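RNA-dependent RNA polymerase (Taggert virus, PDB 6DX3) probably acts through its viral OTU domain, a cysteine protease fold, as a deubiquitinase that removes ubiquitin from conjugates in the infected cell. Local coordinates at residues V114-K125 with D136-R147. Numbering follows the deposited sequence.
Sequences VTVYIWHEDASK and DPMLESINIMHR
Strands 116-121 and 142-147 run parallel in register, V116 beside I142 through H120 beside H146, their backbones laced by hydrogen bonds such as W119 N to I144 O (2.8 Å), with the two short axes at 29°. On one face of this ladder N143 links strand 116-121 to the loop that leads into its own strand. Its OD1 takes the indole NE1 of W119 on an in-plane lone pair at 2.9 Å, while ND2 donates to M138 O, so the amide is fixed at both ends. With CG beside the backbone N (chi1 -70°), the Y117 side chain runs back to the turn before strand 142-147, where OH donates to D136 O (2.8 Å). The M138 side chain crosses that of Y117 at about a right angle, its CG over one face of the ring toward the rim, and carries SD to 3.6 Å from W119 CZ2, an oblique Met-aromatic contact. These are central strands of the mixed sheet of the OTU-like cysteine protease domain; the chain between them includes antiparallel strand 126-133 on the far side of 116-121. On the opposite face V116, I118, I142 and I144 pack together, and helix 102-112 covers V116 and I118. At the far end E121, fully extended, meets R147 side-on: NE reaches OE1 at 3.0 Å from above the carboxylate plane, and NH2 reaches OE2 at 3.1 Å. OE2 also accepts K125 N through its anti lone pair, tying down the turn after the strand, while R147 NH1 pairs with D152.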
# COMPACT_ATOMS: atom_id res chain seq x y z
N VAL A 114 -9.29 0.62 -5.99
CA VAL A 114 -9.43 0.03 -4.67
C VAL A 114 -8.72 0.94 -3.68
O VAL A 114 -7.69 1.54 -4.00
CB VAL A 114 -8.85 -1.41 -4.62
CG1 VAL A 114 -7.36 -1.40 -4.94
CG2 VAL A 114 -9.11 -2.05 -3.26
N THR A 115 -9.28 1.05 -2.48
CA THR A 115 -8.71 1.90 -1.45
C THR A 115 -7.66 1.12 -0.66
O THR A 115 -7.85 -0.06 -0.36
CB THR A 115 -9.80 2.42 -0.51
OG1 THR A 115 -10.75 3.19 -1.27
CG2 THR A 115 -9.21 3.29 0.58
N VAL A 116 -6.55 1.78 -0.36
CA VAL A 116 -5.45 1.17 0.38
C VAL A 116 -5.10 2.05 1.57
O VAL A 116 -4.86 3.25 1.41
CB VAL A 116 -4.20 0.95 -0.50
CG1 VAL A 116 -3.08 0.34 0.33
CG2 VAL A 116 -4.54 0.07 -1.69
N TYR A 117 -5.09 1.45 2.76
CA TYR A 117 -4.58 2.09 3.97
C TYR A 117 -3.15 1.62 4.19
O TYR A 117 -2.87 0.42 4.11
CB TYR A 117 -5.43 1.74 5.19
CG TYR A 117 -6.82 2.34 5.23
CD1 TYR A 117 -7.26 3.06 6.33
CD2 TYR A 117 -7.72 2.15 4.18
CE1 TYR A 117 -8.53 3.60 6.38
CE2 TYR A 117 -8.99 2.69 4.21
CZ TYR A 117 -9.39 3.41 5.32
OH TYR A 117 -10.65 3.94 5.37
N ILE A 118 -2.25 2.56 4.48
CA ILE A 118 -0.86 2.25 4.80
C ILE A 118 -0.62 2.69 6.24
O ILE A 118 -0.55 3.89 6.52
CB ILE A 118 0.13 2.92 3.85
CG1 ILE A 118 -0.27 2.69 2.39
CG2 ILE A 118 1.54 2.40 4.10
CD1 ILE A 118 0.69 3.33 1.39
N TRP A 119 -0.50 1.72 7.14
CA TRP A 119 -0.28 2.00 8.55
C TRP A 119 1.21 2.00 8.85
O TRP A 119 1.91 1.03 8.54
CB TRP A 119 -1.00 0.97 9.42
CG TRP A 119 -2.47 0.84 9.11
CD1 TRP A 119 -3.03 0.18 8.05
CD2 TRP A 119 -3.56 1.38 9.86
NE1 TRP A 119 -4.40 0.28 8.09
CE2 TRP A 119 -4.75 1.01 9.20
CE3 TRP A 119 -3.65 2.14 11.03
CZ2 TRP A 119 -6.01 1.37 9.67
CZ3 TRP A 119 -4.90 2.50 11.50
CH2 TRP A 119 -6.06 2.12 10.82
N HIS A 120 1.69 3.08 9.45
CA HIS A 120 3.11 3.24 9.72
C HIS A 120 3.43 2.77 11.13
O HIS A 120 2.93 3.33 12.11
CB HIS A 120 3.56 4.69 9.54
CG HIS A 120 4.93 4.96 10.06
ND1 HIS A 120 5.16 5.49 11.31
CD2 HIS A 120 6.15 4.75 9.51
CE1 HIS A 120 6.46 5.61 11.51
NE2 HIS A 120 7.09 5.17 10.43
N GLU A 121 4.29 1.76 11.23
CA GLU A 121 4.74 1.25 12.52
C GLU A 121 5.86 2.12 13.06
O GLU A 121 6.88 2.34 12.38
CB GLU A 121 5.22 -0.19 12.38
CG GLU A 121 5.70 -0.83 13.67
CD GLU A 121 6.35 -2.18 13.44
OE1 GLU A 121 7.06 -2.33 12.43
OE2 GLU A 121 6.12 -3.10 14.25
N ASP A 122 5.69 2.63 14.28
CA ASP A 122 6.74 3.39 14.94
C ASP A 122 7.46 2.57 16.02
O ASP A 122 8.68 2.69 16.17
CB ASP A 122 6.17 4.68 15.55
CG ASP A 122 5.19 4.40 16.67
OD1 ASP A 122 4.35 3.49 16.49
OD2 ASP A 122 5.26 5.09 17.72
N ALA A 123 6.73 1.77 16.79
CA ALA A 123 7.33 0.82 17.71
C ALA A 123 6.58 -0.50 17.56
O ALA A 123 5.53 -0.56 16.91
CB ALA A 123 7.32 1.32 19.15
N SER A 124 7.12 -1.55 18.18
CA SER A 124 6.70 -2.92 17.92
C SER A 124 5.19 -3.09 17.85
O SER A 124 4.50 -3.00 18.87
CB SER A 124 7.28 -3.88 18.97
OG SER A 124 7.48 -5.17 18.42
N LYS A 125 4.67 -3.30 16.64
CA LYS A 125 3.25 -3.60 16.43
C LYS A 125 2.35 -2.47 16.93
O LYS A 125 1.20 -2.70 17.33
CB LYS A 125 2.87 -4.94 17.07
CG LYS A 125 3.58 -6.12 16.40
CD LYS A 125 4.05 -7.17 17.39
CE LYS A 125 2.96 -8.19 17.69
NZ LYS A 125 1.82 -7.59 18.45
N ASP A 136 -12.82 4.49 0.62
CA ASP A 136 -13.62 3.43 1.19
C ASP A 136 -13.33 3.26 2.68
O ASP A 136 -12.24 3.59 3.15
CB ASP A 136 -13.36 2.11 0.46
CG ASP A 136 -13.96 2.09 -0.93
OD1 ASP A 136 -14.94 2.83 -1.17
OD2 ASP A 136 -13.45 1.34 -1.78
N PRO A 137 -14.30 2.76 3.45
CA PRO A 137 -14.04 2.45 4.85
C PRO A 137 -12.91 1.44 5.01
O PRO A 137 -12.53 0.74 4.07
CB PRO A 137 -15.38 1.87 5.34
CG PRO A 137 -16.40 2.48 4.44
CD PRO A 137 -15.73 2.61 3.10
N MET A 138 -12.39 1.37 6.23
CA MET A 138 -11.22 0.54 6.51
C MET A 138 -11.50 -0.93 6.25
O MET A 138 -10.65 -1.64 5.69
CB MET A 138 -10.77 0.76 7.96
CG MET A 138 -9.56 -0.03 8.38
SD MET A 138 -9.30 0.08 10.16
CE MET A 138 -10.76 -0.77 10.77
N LEU A 139 -12.68 -1.41 6.63
CA LEU A 139 -12.98 -2.84 6.56
C LEU A 139 -13.24 -3.33 5.14
O LEU A 139 -13.25 -4.54 4.92
CB LEU A 139 -14.19 -3.15 7.44
CG LEU A 139 -13.96 -2.97 8.94
CD1 LEU A 139 -15.24 -3.24 9.73
CD2 LEU A 139 -12.83 -3.86 9.43
N GLU A 140 -13.46 -2.43 4.18
CA GLU A 140 -13.64 -2.82 2.78
C GLU A 140 -12.50 -2.33 1.90
O GLU A 140 -12.68 -2.19 0.68
CB GLU A 140 -14.98 -2.30 2.26
CG GLU A 140 -15.43 -1.00 2.87
CD GLU A 140 -16.90 -0.74 2.64
OE1 GLU A 140 -17.26 -0.30 1.53
OE2 GLU A 140 -17.70 -0.97 3.58
N SER A 141 -11.34 -2.07 2.49
CA SER A 141 -10.16 -1.62 1.77
C SER A 141 -9.00 -2.57 2.06
O SER A 141 -9.08 -3.46 2.91
CB SER A 141 -9.78 -0.19 2.17
OG SER A 141 -10.87 0.69 2.02
N ILE A 142 -7.90 -2.36 1.34
CA ILE A 142 -6.66 -3.07 1.60
C ILE A 142 -5.89 -2.33 2.68
O ILE A 142 -5.66 -1.12 2.57
CB ILE A 142 -5.82 -3.20 0.31
CG1 ILE A 142 -6.55 -4.08 -0.71
CG2 ILE A 142 -4.44 -3.76 0.64
CD1 ILE A 142 -5.96 -4.01 -2.10
N ASN A 143 -5.50 -3.04 3.73
CA ASN A 143 -4.68 -2.48 4.79
C ASN A 143 -3.32 -3.15 4.78
O ASN A 143 -3.23 -4.39 4.76
CB ASN A 143 -5.36 -2.66 6.15
CG ASN A 143 -6.68 -1.93 6.25
OD1 ASN A 143 -6.74 -0.78 6.71
ND2 ASN A 143 -7.76 -2.57 5.81
N ILE A 144 -2.26 -2.34 4.77
CA ILE A 144 -0.90 -2.84 4.83
C ILE A 144 -0.15 -2.08 5.92
O ILE A 144 -0.55 -0.99 6.33
CB ILE A 144 -0.15 -2.74 3.48
CG1 ILE A 144 0.02 -1.28 3.07
CG2 ILE A 144 -0.88 -3.51 2.39
CD1 ILE A 144 0.78 -1.11 1.78
N MET A 145 0.94 -2.68 6.39
CA MET A 145 1.72 -2.16 7.51
C MET A 145 3.11 -1.80 7.03
O MET A 145 3.84 -2.67 6.53
CB MET A 145 1.78 -3.20 8.64
CG MET A 145 2.27 -2.65 9.98
SD MET A 145 2.12 -3.89 11.30
CE MET A 145 3.37 -3.34 12.45
N HIS A 146 3.49 -0.54 7.19
CA HIS A 146 4.80 -0.05 6.78
C HIS A 146 5.77 -0.17 7.95
O HIS A 146 5.61 0.51 8.97
CB HIS A 146 4.69 1.41 6.31
CG HIS A 146 5.86 1.88 5.51
ND1 HIS A 146 6.06 3.21 5.21
CD2 HIS A 146 6.89 1.21 4.95
CE1 HIS A 146 7.16 3.34 4.49
NE2 HIS A 146 7.68 2.13 4.32
N ARG A 147 6.78 -1.03 7.80
CA ARG A 147 7.71 -1.36 8.87
C ARG A 147 9.13 -1.07 8.38
O ARG A 147 9.76 -1.94 7.77
CB ARG A 147 7.55 -2.82 9.29
CG ARG A 147 6.11 -3.30 9.23
CD ARG A 147 5.97 -4.74 9.72
NE ARG A 147 6.12 -4.85 11.16
CZ ARG A 147 5.92 -5.98 11.85
NH1 ARG A 147 5.57 -7.08 11.21
NH2 ARG A 147 6.07 -6.00 13.17
O HOH W 1 -11.71 -0.68 -1.82
O HOH W 2 8.03 1.92 9.98